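Local coordinates for protein carbamate kinase (Aeropyrum pernix, PDB 2E9Y) that probably acts as a carbamate kinase, transferring phosphate between ATP and carbamate, at residues G4-I16 and I39-H53. Residues are numbered along the deposited sequence; the frame is centred on the assembly and turned at random.
Sequences GRLAVIALGGNAI and IADVLADGWRSVITH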
loop_
_atom_site.group_PDB
_atom_site.type_symbol
_atom_site.label_atom_id
_atom_site.label_comp_id
_atom_site.label_asym_id
_atom_site.label_seq_id
_atom_site.Cartn_x
_atom_site.Cartn_y
_atom_site.Cartn_z
ATOM N N GLY A 4 1.774 -28.869 -6.801
ATOM C CA GLY A 4 2.098 -27.637 -6.026
ATOM C C GLY A 4 3.163 -26.777 -6.686
ATOM O O GLY A 4 4.002 -26.181 -6.006
ATOM N N ARG A 5 3.137 -26.708 -8.013
ATOM C CA ARG A 5 4.113 -25.905 -8.738
ATOM C C ARG A 5 3.797 -24.425 -8.578
ATOM O O ARG A 5 2.694 -24.061 -8.170
ATOM C CB ARG A 5 4.127 -26.286 -10.219
ATOM C CG ARG A 5 4.600 -27.711 -10.475
ATOM C CD ARG A 5 5.039 -27.902 -11.917
ATOM N NE ARG A 5 3.949 -27.695 -12.866
ATOM C CZ ARG A 5 4.126 -27.521 -14.172
ATOM N NH1 ARG A 5 5.351 -27.527 -14.681
ATOM N NH2 ARG A 5 3.080 -27.342 -14.968
ATOM N N LEU A 6 4.770 -23.575 -8.897
ATOM C CA LEU A 6 4.598 -22.132 -8.768
ATOM C C LEU A 6 4.490 -21.419 -10.109
ATOM O O LEU A 6 5.260 -21.679 -11.031
ATOM C CB LEU A 6 5.765 -21.532 -7.977
ATOM C CG LEU A 6 5.792 -20.003 -7.860
ATOM C CD1 LEU A 6 4.558 -19.521 -7.114
ATOM C CD2 LEU A 6 7.057 -19.571 -7.132
ATOM N N ALA A 7 3.533 -20.508 -10.206
ATOM C CA ALA A 7 3.343 -19.753 -11.430
ATOM C C ALA A 7 3.176 -18.272 -11.122
ATOM O O ALA A 7 2.473 -17.903 -10.184
ATOM C CB ALA A 7 2.118 -20.261 -12.173
ATOM N N VAL A 8 3.850 -17.430 -11.895
ATOM C CA VAL A 8 3.701 -15.989 -11.730
ATOM C C VAL A 8 2.646 -15.652 -12.779
ATOM O O VAL A 8 2.830 -15.935 -13.963
ATOM C CB VAL A 8 5.020 -15.228 -12.022
ATOM C CG1 VAL A 8 4.744 -13.735 -12.150
ATOM C CG2 VAL A 8 6.009 -15.468 -10.891
ATOM N N ILE A 9 1.529 -15.088 -12.335
ATOM C CA ILE A 9 0.429 -14.747 -13.231
ATOM C C ILE A 9 0.287 -13.236 -13.328
ATOM O O ILE A 9 -0.063 -12.578 -12.352
ATOM C CB ILE A 9 -0.896 -15.349 -12.718
ATOM C CG1 ILE A 9 -0.748 -16.870 -12.597
ATOM C CG2 ILE A 9 -2.041 -14.996 -13.660
ATOM C CD1 ILE A 9 -1.886 -17.560 -11.877
ATOM N N ALA A 10 0.565 -12.703 -14.511
ATOM C CA ALA A 10 0.486 -11.270 -14.755
ATOM C C ALA A 10 -0.879 -10.863 -15.310
ATOM O O ALA A 10 -1.202 -11.144 -16.464
ATOM C CB ALA A 10 1.595 -10.852 -15.719
ATOM N N LEU A 11 -1.670 -10.198 -14.474
ATOM C CA LEU A 11 -2.997 -9.737 -14.866
ATOM C C LEU A 11 -2.917 -8.430 -15.645
ATOM O O LEU A 11 -1.957 -7.668 -15.504
ATOM C CB LEU A 11 -3.872 -9.527 -13.624
ATOM C CG LEU A 11 -4.116 -10.749 -12.738
ATOM C CD1 LEU A 11 -4.979 -10.370 -11.532
ATOM C CD2 LEU A 11 -4.806 -11.828 -13.566
ATOM N N GLY A 12 -3.934 -8.181 -16.462
ATOM C CA GLY A 12 -3.984 -6.965 -17.255
ATOM C C GLY A 12 -5.086 -6.027 -16.793
ATOM O O GLY A 12 -5.714 -6.255 -15.760
ATOM N N GLY A 13 -5.329 -4.973 -17.562
ATOM C CA GLY A 13 -6.355 -4.013 -17.194
ATOM C C GLY A 13 -7.756 -4.584 -17.038
ATOM O O GLY A 13 -8.515 -4.138 -16.173
ATOM N N ASN A 14 -8.099 -5.575 -17.857
ATOM C CA ASN A 14 -9.430 -6.181 -17.813
ATOM C C ASN A 14 -9.747 -6.910 -16.511
ATOM O O ASN A 14 -10.903 -7.247 -16.243
ATOM C CB ASN A 14 -9.616 -7.139 -18.999
ATOM C CG ASN A 14 -8.742 -8.381 -18.902
ATOM O OD1 ASN A 14 -7.521 -8.292 -18.772
ATOM N ND2 ASN A 14 -9.370 -9.549 -18.976
ATOM N N ALA A 15 -8.730 -7.155 -15.698
ATOM C CA ALA A 15 -8.940 -7.848 -14.436
ATOM C C ALA A 15 -9.208 -6.886 -13.283
ATOM O O ALA A 15 -9.758 -7.287 -12.255
ATOM C CB ALA A 15 -7.722 -8.710 -14.108
ATOM N N ILE A 16 -8.836 -5.621 -13.465
ATOM C CA ILE A 16 -8.973 -4.621 -12.407
ATOM C C ILE A 16 -10.013 -3.516 -12.587
ATOM O O ILE A 16 -10.621 -3.077 -11.611
ATOM C CB ILE A 16 -7.607 -3.940 -12.143
ATOM C CG1 ILE A 16 -6.535 -5.007 -11.915
ATOM C CG2 ILE A 16 -7.701 -3.016 -10.935
ATOM C CD1 ILE A 16 -6.837 -5.953 -10.773
ATOM N N ILE A 39 -9.161 -17.001 -10.742
ATOM C CA ILE A 39 -7.921 -17.341 -10.052
ATOM C C ILE A 39 -8.176 -18.464 -9.050
ATOM O O ILE A 39 -7.324 -19.328 -8.843
ATOM C CB ILE A 39 -7.335 -16.121 -9.307
ATOM C CG1 ILE A 39 -6.807 -15.108 -10.324
ATOM C CG2 ILE A 39 -6.224 -16.564 -8.363
ATOM C CD1 ILE A 39 -6.362 -13.794 -9.707
ATOM N N ALA A 40 -9.355 -18.444 -8.432
ATOM C CA ALA A 40 -9.719 -19.471 -7.462
ATOM C C ALA A 40 -9.745 -20.830 -8.152
ATOM O O ALA A 40 -9.385 -21.846 -7.556
ATOM C CB ALA A 40 -11.083 -19.163 -6.856
ATOM N N ASP A 41 -10.177 -20.844 -9.409
ATOM C CA ASP A 41 -10.225 -22.086 -10.168
ATOM C C ASP A 41 -8.806 -22.616 -10.322
ATOM O O ASP A 41 -8.541 -23.795 -10.088
ATOM C CB ASP A 41 -10.853 -21.858 -11.551
ATOM C CG ASP A 41 -12.326 -21.493 -11.473
ATOM O OD1 ASP A 41 -12.995 -21.928 -10.512
ATOM O OD2 ASP A 41 -12.821 -20.786 -12.376
ATOM N N VAL A 42 -7.892 -21.728 -10.702
ATOM C CA VAL A 42 -6.495 -22.092 -10.891
ATOM C C VAL A 42 -5.888 -22.685 -9.622
ATOM O O VAL A 42 -5.148 -23.669 -9.683
ATOM C CB VAL A 42 -5.670 -20.865 -11.330
ATOM C CG1 VAL A 42 -4.188 -21.188 -11.297
ATOM C CG2 VAL A 42 -6.092 -20.443 -12.728
ATOM N N LEU A 43 -6.194 -22.084 -8.475
ATOM C CA LEU A 43 -5.687 -22.577 -7.197
ATOM C C LEU A 43 -6.297 -23.945 -6.905
ATOM O O LEU A 43 -5.668 -24.797 -6.275
ATOM C CB LEU A 43 -6.041 -21.607 -6.062
ATOM C CG LEU A 43 -5.122 -20.401 -5.829
ATOM C CD1 LEU A 43 -4.916 -19.628 -7.118
ATOM C CD2 LEU A 43 -5.732 -19.512 -4.760
ATOM N N ALA A 44 -7.528 -24.143 -7.360
ATOM C CA ALA A 44 -8.212 -25.412 -7.161
ATOM C C ALA A 44 -7.464 -26.512 -7.907
ATOM O O ALA A 44 -7.393 -27.649 -7.441
ATOM C CB ALA A 44 -9.648 -25.319 -7.665
ATOM N N ASP A 45 -6.897 -26.169 -9.060
ATOM C CA ASP A 45 -6.159 -27.145 -9.855
ATOM C C ASP A 45 -4.787 -27.484 -9.277
ATOM O O ASP A 45 -4.019 -28.226 -9.890
ATOM C CB ASP A 45 -6.020 -26.667 -11.304
ATOM C CG ASP A 45 -7.361 -26.570 -12.015
ATOM O OD1 ASP A 45 -8.231 -27.431 -11.763
ATOM O OD2 ASP A 45 -7.546 -25.646 -12.832
ATOM N N GLY A 46 -4.480 -26.936 -8.102
ATOM C CA GLY A 46 -3.214 -27.232 -7.449
ATOM C C GLY A 46 -2.055 -26.257 -7.572
ATOM O O GLY A 46 -0.998 -26.481 -6.978
ATOM N N TRP A 47 -2.237 -25.176 -8.322
ATOM C CA TRP A 47 -1.164 -24.201 -8.501
ATOM C C TRP A 47 -0.958 -23.252 -7.324
ATOM O O TRP A 47 -1.905 -22.894 -6.622
ATOM C CB TRP A 47 -1.415 -23.332 -9.742
ATOM C CG TRP A 47 -1.150 -23.991 -11.061
ATOM C CD1 TRP A 47 -2.061 -24.597 -11.874
ATOM C CD2 TRP A 47 0.113 -24.087 -11.731
ATOM N NE1 TRP A 47 -1.447 -25.061 -13.013
ATOM C CE2 TRP A 47 -0.112 -24.762 -12.951
ATOM C CE3 TRP A 47 1.413 -23.666 -11.420
ATOM C CZ2 TRP A 47 0.915 -25.028 -13.863
ATOM C CZ3 TRP A 47 2.437 -23.930 -12.325
ATOM C CH2 TRP A 47 2.179 -24.606 -13.534
ATOM N N ARG A 48 0.297 -22.866 -7.109
ATOM C CA ARG A 48 0.634 -21.877 -6.092
ATOM C C ARG A 48 0.923 -20.688 -7.004
ATOM O O ARG A 48 1.439 -20.873 -8.109
ATOM C CB ARG A 48 1.886 -22.267 -5.299
ATOM C CG ARG A 48 1.676 -23.430 -4.334
ATOM C CD ARG A 48 2.849 -23.590 -3.370
ATOM N NE ARG A 48 2.826 -22.625 -2.266
ATOM C CZ ARG A 48 1.927 -22.626 -1.283
ATOM N NH1 ARG A 48 0.967 -23.543 -1.254
ATOM N NH2 ARG A 48 1.989 -21.715 -0.319
ATOM N N SER A 49 0.592 -19.477 -6.576
ATOM C CA SER A 49 0.816 -18.346 -7.457
ATOM C C SER A 49 1.255 -17.047 -6.815
ATOM O O SER A 49 1.079 -16.822 -5.618
ATOM C CB SER A 49 -0.456 -18.063 -8.251
ATOM O OG SER A 49 -1.500 -17.657 -7.377
ATOM N N VAL A 50 1.846 -16.210 -7.656
ATOM C CA VAL A 50 2.271 -14.869 -7.295
ATOM C C VAL A 50 1.578 -14.098 -8.405
ATOM O O VAL A 50 1.913 -14.242 -9.586
ATOM C CB VAL A 50 3.792 -14.681 -7.396
ATOM C CG1 VAL A 50 4.144 -13.215 -7.149
ATOM C CG2 VAL A 50 4.492 -15.552 -6.364
ATOM N N ILE A 51 0.584 -13.309 -8.015
ATOM C CA ILE A 51 -0.219 -12.540 -8.949
ATOM C C ILE A 51 0.238 -11.093 -9.059
ATOM O O ILE A 51 0.302 -10.384 -8.061
ATOM C CB ILE A 51 -1.696 -12.545 -8.496
ATOM C CG1 ILE A 51 -2.174 -13.991 -8.331
ATOM C CG2 ILE A 51 -2.555 -11.776 -9.489
ATOM C CD1 ILE A 51 -3.494 -14.120 -7.607
ATOM N N THR A 52 0.567 -10.663 -10.270
ATOM C CA THR A 52 0.984 -9.283 -10.488
ATOM C C THR A 52 -0.105 -8.601 -11.307
ATOM O O THR A 52 -1.036 -9.259 -11.788
ATOM C CB THR A 52 2.312 -9.198 -11.258
ATOM O OG1 THR A 52 2.118 -9.662 -12.595
ATOM C CG2 THR A 52 3.374 -10.048 -10.579
ATOM N N HIS A 53 0.010 -7.289 -11.476
ATOM C CA HIS A 53 -0.991 -6.537 -12.228
ATOM C C HIS A 53 -0.447 -5.187 -12.658
ATOM O O HIS A 53 0.584 -4.743 -12.158
ATOM C CB HIS A 53 -2.224 -6.313 -11.354
ATOM C CG HIS A 53 -1.939 -5.539 -10.099
ATOM N ND1 HIS A 53 -1.864 -4.160 -10.068
ATOM C CD2 HIS A 53 -1.713 -5.955 -8.831
ATOM C CE1 HIS A 53 -1.609 -3.765 -8.834
ATOM N NE2 HIS A 53 -1.512 -4.834 -8.062
#
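Strands 6-10 and 48-52 pair in parallel in the buried central sheet, running from Leu6 beside Arg48 to Ala10 beside Thr52. Six backbone hydrogen bonds join them, passing from Arg48 N to Arg5 O (2.9 Å) through to Leu11 N on Thr52 O (2.9 Å); the last donor stands above the carbonyl plane. Helix 25-44 links the strands and packs on the face carrying Ala7, Ile9, Ser49 and Ile51, making a beta-alpha-beta crossover at the start of the amino acid kinase fold. On that face Ile9 CD1 touches Ser49 CB and reaches Val42 CG1 on the helix (4.3 Å). Leu11 CD1 presses tightly on Ile51 CG2 (3.5 Å) and meets Ile39 CD1. After the helix ends in a Schellman motif at Gly46, Trp47 lies along Arg5, with Trp47 CH2 over one face of the Arg5 guanidinium, 3.2 Å from Arg5 NH2, the two planes 38° apart. With CG anti to its carbonyl carbon (chi1 -76°), the indole also reaches Ala7, whose CB lies 3.6 Å from Trp47 CE3. Replacing Trp47 by alanine is likely to leave Ala7 CB and one face of the Arg5 guanidinium without their aromatic neighbour. Across the sheet, Leu6 CD1 meets Val50 CG2 (4.0 Å), while Thr52 OG1 sits 3.4 Å from Ala10 CB and hydrogen-bonds Ser220 of helix 216-226, which covers this second face.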